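NADH-dependent FAD reductase (Streptomyces globisporus, PDB 4R82) uses NADH to reduce FAD, supplying freely diffusing FADH2 to the halogenase and the monooxygenase of the C-1027 enediyne antibiotic pathway. Local coordinates at residues A[59-64]-A[150-155]; A[81-86]-A[121-126]; A[131-136]-A[154-159]. One frame throughout, in Å; residues are numbered along the deposited sequence. Where two conformers were deposited one is given.

Contact 1 of 3, residues A[59-64]-A[150-155]; sequences PPLVLI and LGEVIT
Backbone hydrogen bonds tie V62 and P60 to G151 and V153. V62 and G151 are an antiparallel hydrogen-bonded pair: V62 N gives to G151 O at 3.0 Å, and G151 N returns a bond to V62 O at 2.9 Å; in the third, V153 N to P60 O at 2.8 Å, the donor is tilted 25° from the carbonyl plane. Proline suits this place because the pairing uses its carbonyl and not the N-H it lacks. Weaker CA-H...O contacts fill the rungs between, among them L61 CA to G151 O at 3.3 Å. In the flavin reductase-like domain these segments belong to strands 61-67 and 146-158, neighbours in the large antiparallel sheet. Of the apolar pairs, L61 CD1 meets L150 CD2 on one face at 4.0 Å; on the other, V62 CG1 and V153 CG2 approach at 3.9 Å, the two side chains crossing at about a right angle. G151, with no side chain, lets the ring of F82 lie near its CA. The one charged partner is E152: its CG stands opposite the backbone N (chi1 179°), and the extended chain passes P60, bringing E152 OE2 within 4.0 Å of P60 CD. L23 of the second subunit packs on P60.

Contact 2 of 3, residues A[81-86]-A[121-126]; sequences TFAVSV and SGAPLI
F82 meets segment 121-126 through its backbone, its O lying 4.1 Å from S121 CB, while its CB points away from that segment. V84 CG2 sits at the edge of the F82 ring, in its plane, and F82 also packs against C135 and I137 of strand 131-143. The next residue, A83, points the other way. Its small CB fits where the two segments come close: A123 CB stands 4.0 Å from it, and L125 CD2 presses to 3.4 Å, tighter than usual for carbons. S85 supplies the firm polar link. Its OG lies beside the backbone N, opposite the carbonyl carbon (chi1 -62°), and accepts the N-H of I126 at 3.0 Å in a nearly straight bond (169°). Strands 81-86 and 124-126 run almost parallel, yet no backbone hydrogen bond joins them; 124-126 pairs with 115-117 in a small sheet beside the main one, so side chains and a water bridge the gap. An ST turn shapes the start of 121-126, S121 OG accepting from A123 N at 3.0 Å. At the same end the water donates to T81 O and to S121 O, 2.8 Å from each, and T81 OG1 adds at most a weak bond to S121 O.

Contact 3 of 3, residues A[131-136]-A[154-159]; sequences AHLECA and ITATRW
Two residues of one strand, I154 and T155, stand against the single residue E134 of the other: a classic beta bulge. I154 N donates to E134 O at 2.7 Å, and T155 N adds a weak bond to the same oxygen at 3.4 Å. The helix-like psi of I154, -42°, puts the extra residue into the strand, while E134 N still reaches T155 O. Beyond the bulge the ladder is regular, with H132 and T157 bonded in both directions. T155 CG2 lies alongside E134, 3.4 Å from E134 OE2; E134 OE1 takes the N-H groups of S121 and E120, which suits an acid buried here. Further on, the edge of W159 meets the face of H132 in a T-shaped stack, planes at 72°, with W159 CH2 3.5 Å from H132 ND1. H132 NE2 bonds to I126 O, which fixes the imidazole from another side. On the opposite face the alanines A131 and A156 suit the close non-hydrogen-bonded pairs with R158 and L133; A156 CB is 4.2 Å from L133 CG. R158 forms salt bridges with D29 and E13 of the second subunit, and residues 156-158 pair with one of its strands, continuing the sheet across the dimer. Strands 81-86 and 61-67 flank the hairpin.

Contacts 1 and 3, centres about 9 Å apart, share I154 and T155 on strand 146-158, and E152 N to A136 O, 2.8 Å, probably bonds one contact to the other. Contact 2 adjoins contact 3, about 8 Å away between centres, through V84 N and L133 O, a probable hydrogen bond of 2.8 Å. Contacts 1 and 2 also meet directly, I64 CD1 packing on F82 CE2 at 3.9 Å. Of the three, contact 1 comes closest to the flavin substrate: the side chain of L63 is about 6 Å from that of the FAD-binding S51 and about 9 Å from bound FAD. The F82 side chain stands about 11 Å from FAD, and that of R158 about 9 Å from a bound NAD.

Contact 1 of 3, residues A[59-64]-A[150-155]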
loop_
_atom_site.group_PDB
_atom_site.type_symbol
_atom_site.label_atom_id
_atom_site.label_comp_id
_atom_site.label_asym_id
_atom_site.label_seq_id
_atom_site.Cartn_x
_atom_site.Cartn_y
_atom_site.Cartn_z
ATOM N N PRO A 59 2.826 -17.446 6.054
ATOM C CA PRO A 59 1.390 -17.574 5.754
ATOM C C PRO A 59 0.912 -16.475 4.822
ATOM O O PRO A 59 1.579 -15.440 4.716
ATOM C CB PRO A 59 0.731 -17.420 7.132
ATOM C CG PRO A 59 1.715 -16.613 7.928
ATOM C CD PRO A 59 3.063 -17.085 7.462
ATOM N N PRO A 60 -0.220 -16.688 4.139
ATOM C CA PRO A 60 -0.702 -15.660 3.216
ATOM C C PRO A 60 -1.339 -14.520 4.006
ATOM O O PRO A 60 -2.447 -14.677 4.540
ATOM C CB PRO A 60 -1.745 -16.398 2.373
ATOM C CG PRO A 60 -2.183 -17.559 3.225
ATOM C CD PRO A 60 -1.004 -17.934 4.068
ATOM N N LEU A 61 -0.645 -13.388 4.074
ATOM C CA LEU A 61 -1.098 -12.276 4.919
ATOM C C LEU A 61 -1.243 -10.969 4.166
ATOM O O LEU A 61 -0.467 -10.680 3.255
ATOM C CB LEU A 61 -0.129 -12.028 6.081
ATOM C CG LEU A 61 0.248 -13.173 7.018
ATOM C CD1 LEU A 61 1.246 -12.678 8.054
ATOM C CD2 LEU A 61 -1.005 -13.723 7.688
ATOM N N VAL A 62 -2.242 -10.182 4.569
ATOM C CA VAL A 62 -2.424 -8.802 4.095
ATOM C C VAL A 62 -2.672 -7.928 5.296
ATOM O O VAL A 62 -2.939 -8.431 6.390
ATOM C CB VAL A 62 -3.625 -8.670 3.133
ATOM C CG1 VAL A 62 -3.441 -9.600 1.952
ATOM C CG2 VAL A 62 -4.948 -8.988 3.858
ATOM N N LEU A 63 -2.581 -6.613 5.113
ATOM C CA LEU A 63 -2.948 -5.716 6.203
ATOM C C LEU A 63 -3.795 -4.566 5.695
ATOM O O LEU A 63 -3.787 -4.251 4.497
ATOM C CB LEU A 63 -1.718 -5.215 6.993
ATOM C CG LEU A 63 -0.684 -4.288 6.339
ATOM C CD1 LEU A 63 -1.184 -2.840 6.256
ATOM C CD2 LEU A 63 0.626 -4.362 7.122
ATOM N N ILE A 64 -4.546 -3.971 6.617
ATOM C CA ILE A 64 -5.208 -2.699 6.381
ATOM C C ILE A 64 -4.961 -1.801 7.589
ATOM O O ILE A 64 -4.728 -2.288 8.707
ATOM C CB ILE A 64 -6.733 -2.862 6.157
ATOM C CG1 ILE A 64 -7.372 -3.634 7.317
ATOM C CG2 ILE A 64 -7.013 -3.576 4.835
ATOM C CD1 ILE A 64 -8.889 -3.797 7.164
ATOM N N LEU A 150 -3.810 -7.122 10.714
ATOM C CA LEU A 150 -3.126 -8.110 9.891
ATOM C C LEU A 150 -4.053 -9.308 9.765
ATOM O O LEU A 150 -4.471 -9.890 10.775
ATOM C CB LEU A 150 -1.821 -8.523 10.577
ATOM C CG LEU A 150 -0.864 -9.466 9.839
ATOM C CD1 LEU A 150 -0.288 -8.794 8.615
ATOM C CD2 LEU A 150 0.256 -9.930 10.769
ATOM N N GLY A 151 -4.401 -9.663 8.531
ATOM C CA GLY A 151 -5.310 -10.771 8.309
ATOM C C GLY A 151 -4.681 -11.870 7.490
ATOM O O GLY A 151 -3.847 -11.600 6.625
ATOM N N GLU A 152 -5.077 -13.108 7.770
ATOM C CA GLU A 152 -4.637 -14.236 6.957
ATOM C C GLU A 152 -5.697 -14.504 5.891
ATOM O O GLU A 152 -6.889 -14.591 6.199
ATOM C CB GLU A 152 -4.385 -15.479 7.818
ATOM C CG GLU A 152 -3.952 -16.685 6.971
ATOM C CD GLU A 152 -3.518 -17.873 7.792
ATOM O OE1 GLU A 152 -3.361 -17.728 9.021
ATOM O OE2 GLU A 152 -3.325 -18.957 7.199
ATOM N N VAL A 153 -5.264 -14.625 4.634
ATOM C CA VAL A 153 -6.181 -14.835 3.521
ATOM C C VAL A 153 -6.718 -16.263 3.585
ATOM O O VAL A 153 -5.938 -17.222 3.530
ATOM C CB VAL A 153 -5.473 -14.627 2.168
ATOM C CG1 VAL A 153 -6.453 -14.848 1.017
ATOM C CG2 VAL A 153 -4.869 -13.216 2.099
ATOM N N ILE A 154 -8.043 -16.389 3.736
ATOM C CA ILE A 154 -8.693 -17.694 3.829
ATOM C C ILE A 154 -9.114 -18.158 2.445
ATOM O O ILE A 154 -8.964 -19.335 2.088
ATOM C CB ILE A 154 -9.945 -17.639 4.721
ATOM C CG1 ILE A 154 -9.586 -17.116 6.111
ATOM C CG2 ILE A 154 -10.615 -19.012 4.802
ATOM C CD1 ILE A 154 -8.397 -17.807 6.721
ATOM N N THR A 155 -9.651 -17.235 1.666
ATOM C CA THR A 155 -9.999 -17.564 0.299
ATOM C C THR A 155 -9.944 -16.291 -0.508
ATOM O O THR A 155 -9.988 -15.193 0.045
ATOM C CB THR A 155 -11.399 -18.216 0.185
ATOM O OG1 THR A 155 -11.592 -18.720 -1.148
ATOM C CG2 THR A 155 -12.475 -17.209 0.496
#

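Contact 2 of 3, residues A[81-86]-A[121-126]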
loop_
_atom_site.group_PDB
_atom_site.type_symbol
_atom_site.label_atom_id
_atom_site.label_comp_id
_atom_site.label_asym_id
_atom_site.label_seq_id
_atom_site.Cartn_x
_atom_site.Cartn_y
_atom_site.Cartn_z
ATOM N N THR A 81 -13.306 -11.925 11.224
ATOM C CA THR A 81 -12.948 -11.940 9.808
ATOM C C THR A 81 -13.399 -10.669 9.128
ATOM O O THR A 81 -14.309 -9.996 9.611
ATOM C CB THR A 81 -13.611 -13.111 9.029
ATOM O OG1 THR A 81 -15.035 -13.015 9.142
ATOM C CG2 THR A 81 -13.152 -14.471 9.542
ATOM N N PHE A 82 -12.767 -10.346 8.003
ATOM C CA PHE A 82 -13.198 -9.214 7.189
ATOM C C PHE A 82 -12.990 -9.559 5.731
ATOM O O PHE A 82 -12.358 -10.562 5.410
ATOM C CB PHE A 82 -12.474 -7.896 7.551
ATOM C CG PHE A 82 -10.973 -7.911 7.317
ATOM C CD1 PHE A 82 -10.111 -8.331 8.320
ATOM C CD2 PHE A 82 -10.425 -7.502 6.102
ATOM C CE1 PHE A 82 -8.735 -8.336 8.131
ATOM C CE2 PHE A 82 -9.046 -7.513 5.899
ATOM C CZ PHE A 82 -8.198 -7.932 6.917
ATOM N N ALA A 83 -13.553 -8.760 4.840
ATOM C CA ALA A 83 -13.330 -9.005 3.427
ATOM C C ALA A 83 -12.789 -7.757 2.768
ATOM O O ALA A 83 -13.014 -6.626 3.242
ATOM C CB ALA A 83 -14.599 -9.476 2.734
ATOM N N VAL A 84 -12.048 -7.974 1.691
ATOM C CA VAL A 84 -11.523 -6.863 0.903
ATOM C C VAL A 84 -12.004 -7.009 -0.535
ATOM O O VAL A 84 -11.818 -8.062 -1.149
ATOM C CB VAL A 84 -9.975 -6.855 0.928
ATOM C CG1 VAL A 84 -9.419 -5.718 0.046
ATOM C CG2 VAL A 84 -9.456 -6.738 2.351
ATOM N N SER A 85 -12.611 -5.950 -1.083
ATOM C CA SER A 85 -13.006 -5.951 -2.477
ATOM C C SER A 85 -12.147 -4.914 -3.169
ATOM O O SER A 85 -12.256 -3.718 -2.868
ATOM C CB SER A 85 -14.489 -5.591 -2.629
ATOM O OG SER A 85 -15.320 -6.545 -1.986
ATOM N N VAL A 86 -11.291 -5.367 -4.083
ATOM C CA VAL A 86 -10.442 -4.454 -4.835
ATOM C C VAL A 86 -11.264 -3.864 -5.966
ATOM O O VAL A 86 -11.736 -4.589 -6.851
ATOM C CB VAL A 86 -9.227 -5.172 -5.421
ATOM C CG1 VAL A 86 -8.414 -4.216 -6.300
ATOM C CG2 VAL A 86 -8.374 -5.765 -4.301
ATOM N N SER A 121 -16.457 -15.071 5.464
ATOM C CA SER A 121 -16.440 -13.879 6.297
ATOM C C SER A 121 -17.830 -13.458 6.730
ATOM O O SER A 121 -17.983 -12.713 7.700
ATOM C CB SER A 121 -15.808 -12.725 5.528
ATOM O OG SER A 121 -16.576 -12.423 4.373
ATOM N N GLY A 122 -18.843 -13.904 5.993
ATOM C CA GLY A 122 -20.202 -13.442 6.225
ATOM C C GLY A 122 -20.369 -11.987 5.811
ATOM O O GLY A 122 -21.385 -11.354 6.110
ATOM N N ALA A 123 -19.363 -11.464 5.114
ATOM C CA ALA A 123 -19.357 -10.059 4.703
ATOM C C ALA A 123 -19.822 -9.911 3.268
ATOM O O ALA A 123 -19.526 -10.764 2.418
ATOM C CB ALA A 123 -17.969 -9.475 4.860
ATOM N N PRO A 124 -20.554 -8.822 2.984
ATOM C CA PRO A 124 -20.912 -8.544 1.593
ATOM C C PRO A 124 -19.664 -8.282 0.757
ATOM O O PRO A 124 -18.786 -7.526 1.175
ATOM C CB PRO A 124 -21.764 -7.271 1.699
ATOM C CG PRO A 124 -22.287 -7.277 3.108
ATOM C CD PRO A 124 -21.163 -7.855 3.920
ATOM N N LEU A 125 -19.569 -8.913 -0.409
ATOM C CA LEU A 125 -18.426 -8.698 -1.286
ATOM C C LEU A 125 -18.935 -7.853 -2.450
ATOM O O LEU A 125 -20.000 -8.138 -2.984
ATOM C CB LEU A 125 -17.911 -10.038 -1.817
ATOM C CG LEU A 125 -17.595 -11.078 -0.742
ATOM C CD1 LEU A 125 -17.200 -12.404 -1.371
ATOM C CD2 LEU A 125 -16.483 -10.569 0.113
ATOM N N ILE A 126 -18.203 -6.808 -2.829
ATOM C CA ILE A 126 -18.732 -5.864 -3.810
ATOM C C ILE A 126 -18.676 -6.443 -5.224
ATOM O O ILE A 126 -17.606 -6.829 -5.703
ATOM C CB ILE A 126 -17.978 -4.520 -3.771
ATOM C CG1 ILE A 126 -17.913 -3.973 -2.339
ATOM C CG2 ILE A 126 -18.649 -3.504 -4.691
ATOM C CD1 ILE A 126 -19.251 -3.836 -1.649
HETATM O O HOH W 1 -16.983 -10.343 8.819
#

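Contact 3 of 3, residues A[131-136]-A[154-159]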
loop_
_atom_site.group_PDB
_atom_site.type_symbol
_atom_site.label_atom_id
_atom_site.label_comp_id
_atom_site.label_asym_id
_atom_site.label_seq_id
_atom_site.Cartn_x
_atom_site.Cartn_y
_atom_site.Cartn_z
ATOM N N ALA A 131 -11.085 -8.261 -7.510
ATOM C CA ALA A 131 -10.853 -9.426 -6.661
ATOM C C ALA A 131 -11.561 -9.295 -5.344
ATOM O O ALA A 131 -11.818 -8.180 -4.879
ATOM C CB ALA A 131 -9.371 -9.612 -6.429
ATOM N N HIS A 132 -11.846 -10.447 -4.731
ATOM C CA HIS A 132 -12.366 -10.508 -3.360
ATOM C C HIS A 132 -11.393 -11.326 -2.533
ATOM O O HIS A 132 -10.954 -12.396 -2.971
ATOM C CB HIS A 132 -13.722 -11.228 -3.327
ATOM C CG HIS A 132 -14.826 -10.503 -4.033
ATOM N ND1 HIS A 132 -15.899 -11.162 -4.592
ATOM C CD2 HIS A 132 -15.043 -9.181 -4.244
ATOM C CE1 HIS A 132 -16.722 -10.280 -5.133
ATOM N NE2 HIS A 132 -16.226 -9.070 -4.936
ATOM N N LEU A 133 -11.071 -10.852 -1.332
ATOM C CA LEU A 133 -10.253 -11.633 -0.408
ATOM C C LEU A 133 -11.014 -11.700 0.896
ATOM O O LEU A 133 -11.499 -10.689 1.379
ATOM C CB LEU A 133 -8.901 -10.965 -0.151
ATOM C CG LEU A 133 -7.936 -10.729 -1.316
ATOM C CD1 LEU A 133 -8.235 -9.407 -2.018
ATOM C CD2 LEU A 133 -6.479 -10.788 -0.842
ATOM N N GLU A 134 -11.151 -12.894 1.451
ATOM C CA GLU A 134 -11.745 -13.034 2.773
ATOM C C GLU A 134 -10.648 -13.439 3.740
ATOM O O GLU A 134 -9.895 -14.389 3.479
ATOM C CB GLU A 134 -12.887 -14.052 2.737
ATOM C CG GLU A 134 -14.054 -13.553 1.878
ATOM C CD GLU A 134 -15.167 -14.565 1.733
ATOM O OE1 GLU A 134 -15.975 -14.690 2.673
ATOM O OE2 GLU A 134 -15.240 -15.219 0.669
ATOM N N CYS A 135 -10.553 -12.713 4.853
ATOM C CA CYS A 135 -9.386 -12.799 5.715
ATOM C C CYS A 135 -9.769 -13.012 7.158
ATOM O O CYS A 135 -10.764 -12.462 7.624
ATOM C CB CYS A 135 -8.604 -11.492 5.646
ATOM S SG CYS A 135 -8.118 -11.038 3.969
ATOM N N ALA A 136 -8.959 -13.786 7.874
ATOM C CA ALA A 136 -9.159 -13.971 9.301
ATOM C C ALA A 136 -8.226 -13.018 10.026
ATOM O O ALA A 136 -7.036 -12.953 9.709
ATOM C CB ALA A 136 -8.840 -15.403 9.687
ATOM N N ILE A 154 -8.043 -16.389 3.736
ATOM C CA ILE A 154 -8.693 -17.694 3.829
ATOM C C ILE A 154 -9.114 -18.158 2.445
ATOM O O ILE A 154 -8.964 -19.335 2.088
ATOM C CB ILE A 154 -9.945 -17.639 4.721
ATOM C CG1 ILE A 154 -9.586 -17.116 6.111
ATOM C CG2 ILE A 154 -10.615 -19.012 4.802
ATOM C CD1 ILE A 154 -8.397 -17.807 6.721
ATOM N N THR A 155 -9.651 -17.235 1.666
ATOM C CA THR A 155 -9.999 -17.564 0.299
ATOM C C THR A 155 -9.944 -16.291 -0.508
ATOM O O THR A 155 -9.988 -15.193 0.045
ATOM C CB THR A 155 -11.399 -18.216 0.185
ATOM O OG1 THR A 155 -11.592 -18.720 -1.148
ATOM C CG2 THR A 155 -12.475 -17.209 0.496
ATOM N N ALA A 156 -9.808 -16.433 -1.819
ATOM C CA ALA A 156 -9.860 -15.267 -2.681
ATOM C C ALA A 156 -10.390 -15.682 -4.033
ATOM O O ALA A 156 -10.275 -16.852 -4.412
ATOM C CB ALA A 156 -8.484 -14.613 -2.804
ATOM N N THR A 157 -10.997 -14.731 -4.740
ATOM C CA THR A 157 -11.501 -14.981 -6.086
ATOM C C THR A 157 -11.123 -13.765 -6.910
ATOM O O THR A 157 -11.124 -12.650 -6.389
ATOM C CB THR A 157 -13.027 -15.158 -6.099
ATOM O OG1 THR A 157 -13.378 -16.367 -5.407
ATOM C CG2 THR A 157 -13.543 -15.249 -7.526
ATOM N N ARG A 158 -10.775 -13.972 -8.177
ATOM C CA ARG A 158 -10.408 -12.832 -9.017
ATOM C C ARG A 158 -11.040 -12.937 -10.403
ATOM O O ARG A 158 -11.398 -14.023 -10.850
ATOM C CB ARG A 158 -8.886 -12.682 -9.101
ATOM C CG ARG A 158 -8.177 -13.843 -9.764
ATOM C CD ARG A 158 -6.652 -13.712 -9.628
ATOM N NE ARG A 158 -6.140 -12.558 -10.363
ATOM C CZ ARG A 158 -5.699 -12.599 -11.618
ATOM N NH1 ARG A 158 -5.692 -13.741 -12.299
ATOM N NH2 ARG A 158 -5.259 -11.487 -12.194
ATOM N N TRP A 159 -11.185 -11.787 -11.052
ATOM C CA TRP A 159 -11.749 -11.687 -12.395
ATOM C C TRP A 159 -10.665 -11.096 -13.270
ATOM O O TRP A 159 -10.478 -9.883 -13.312
ATOM C CB TRP A 159 -13.005 -10.796 -12.390
ATOM C CG TRP A 159 -14.193 -11.487 -11.783
ATOM C CD1 TRP A 159 -15.203 -12.121 -12.453
ATOM C CD2 TRP A 159 -14.469 -11.656 -10.385
ATOM N NE1 TRP A 159 -16.099 -12.658 -11.557
ATOM C CE2 TRP A 159 -15.671 -12.391 -10.282
ATOM C CE3 TRP A 159 -13.824 -11.250 -9.212
ATOM C CZ2 TRP A 159 -16.241 -12.733 -9.048
ATOM C CZ3 TRP A 159 -14.390 -11.598 -7.978
ATOM C CH2 TRP A 159 -15.589 -12.332 -7.911
#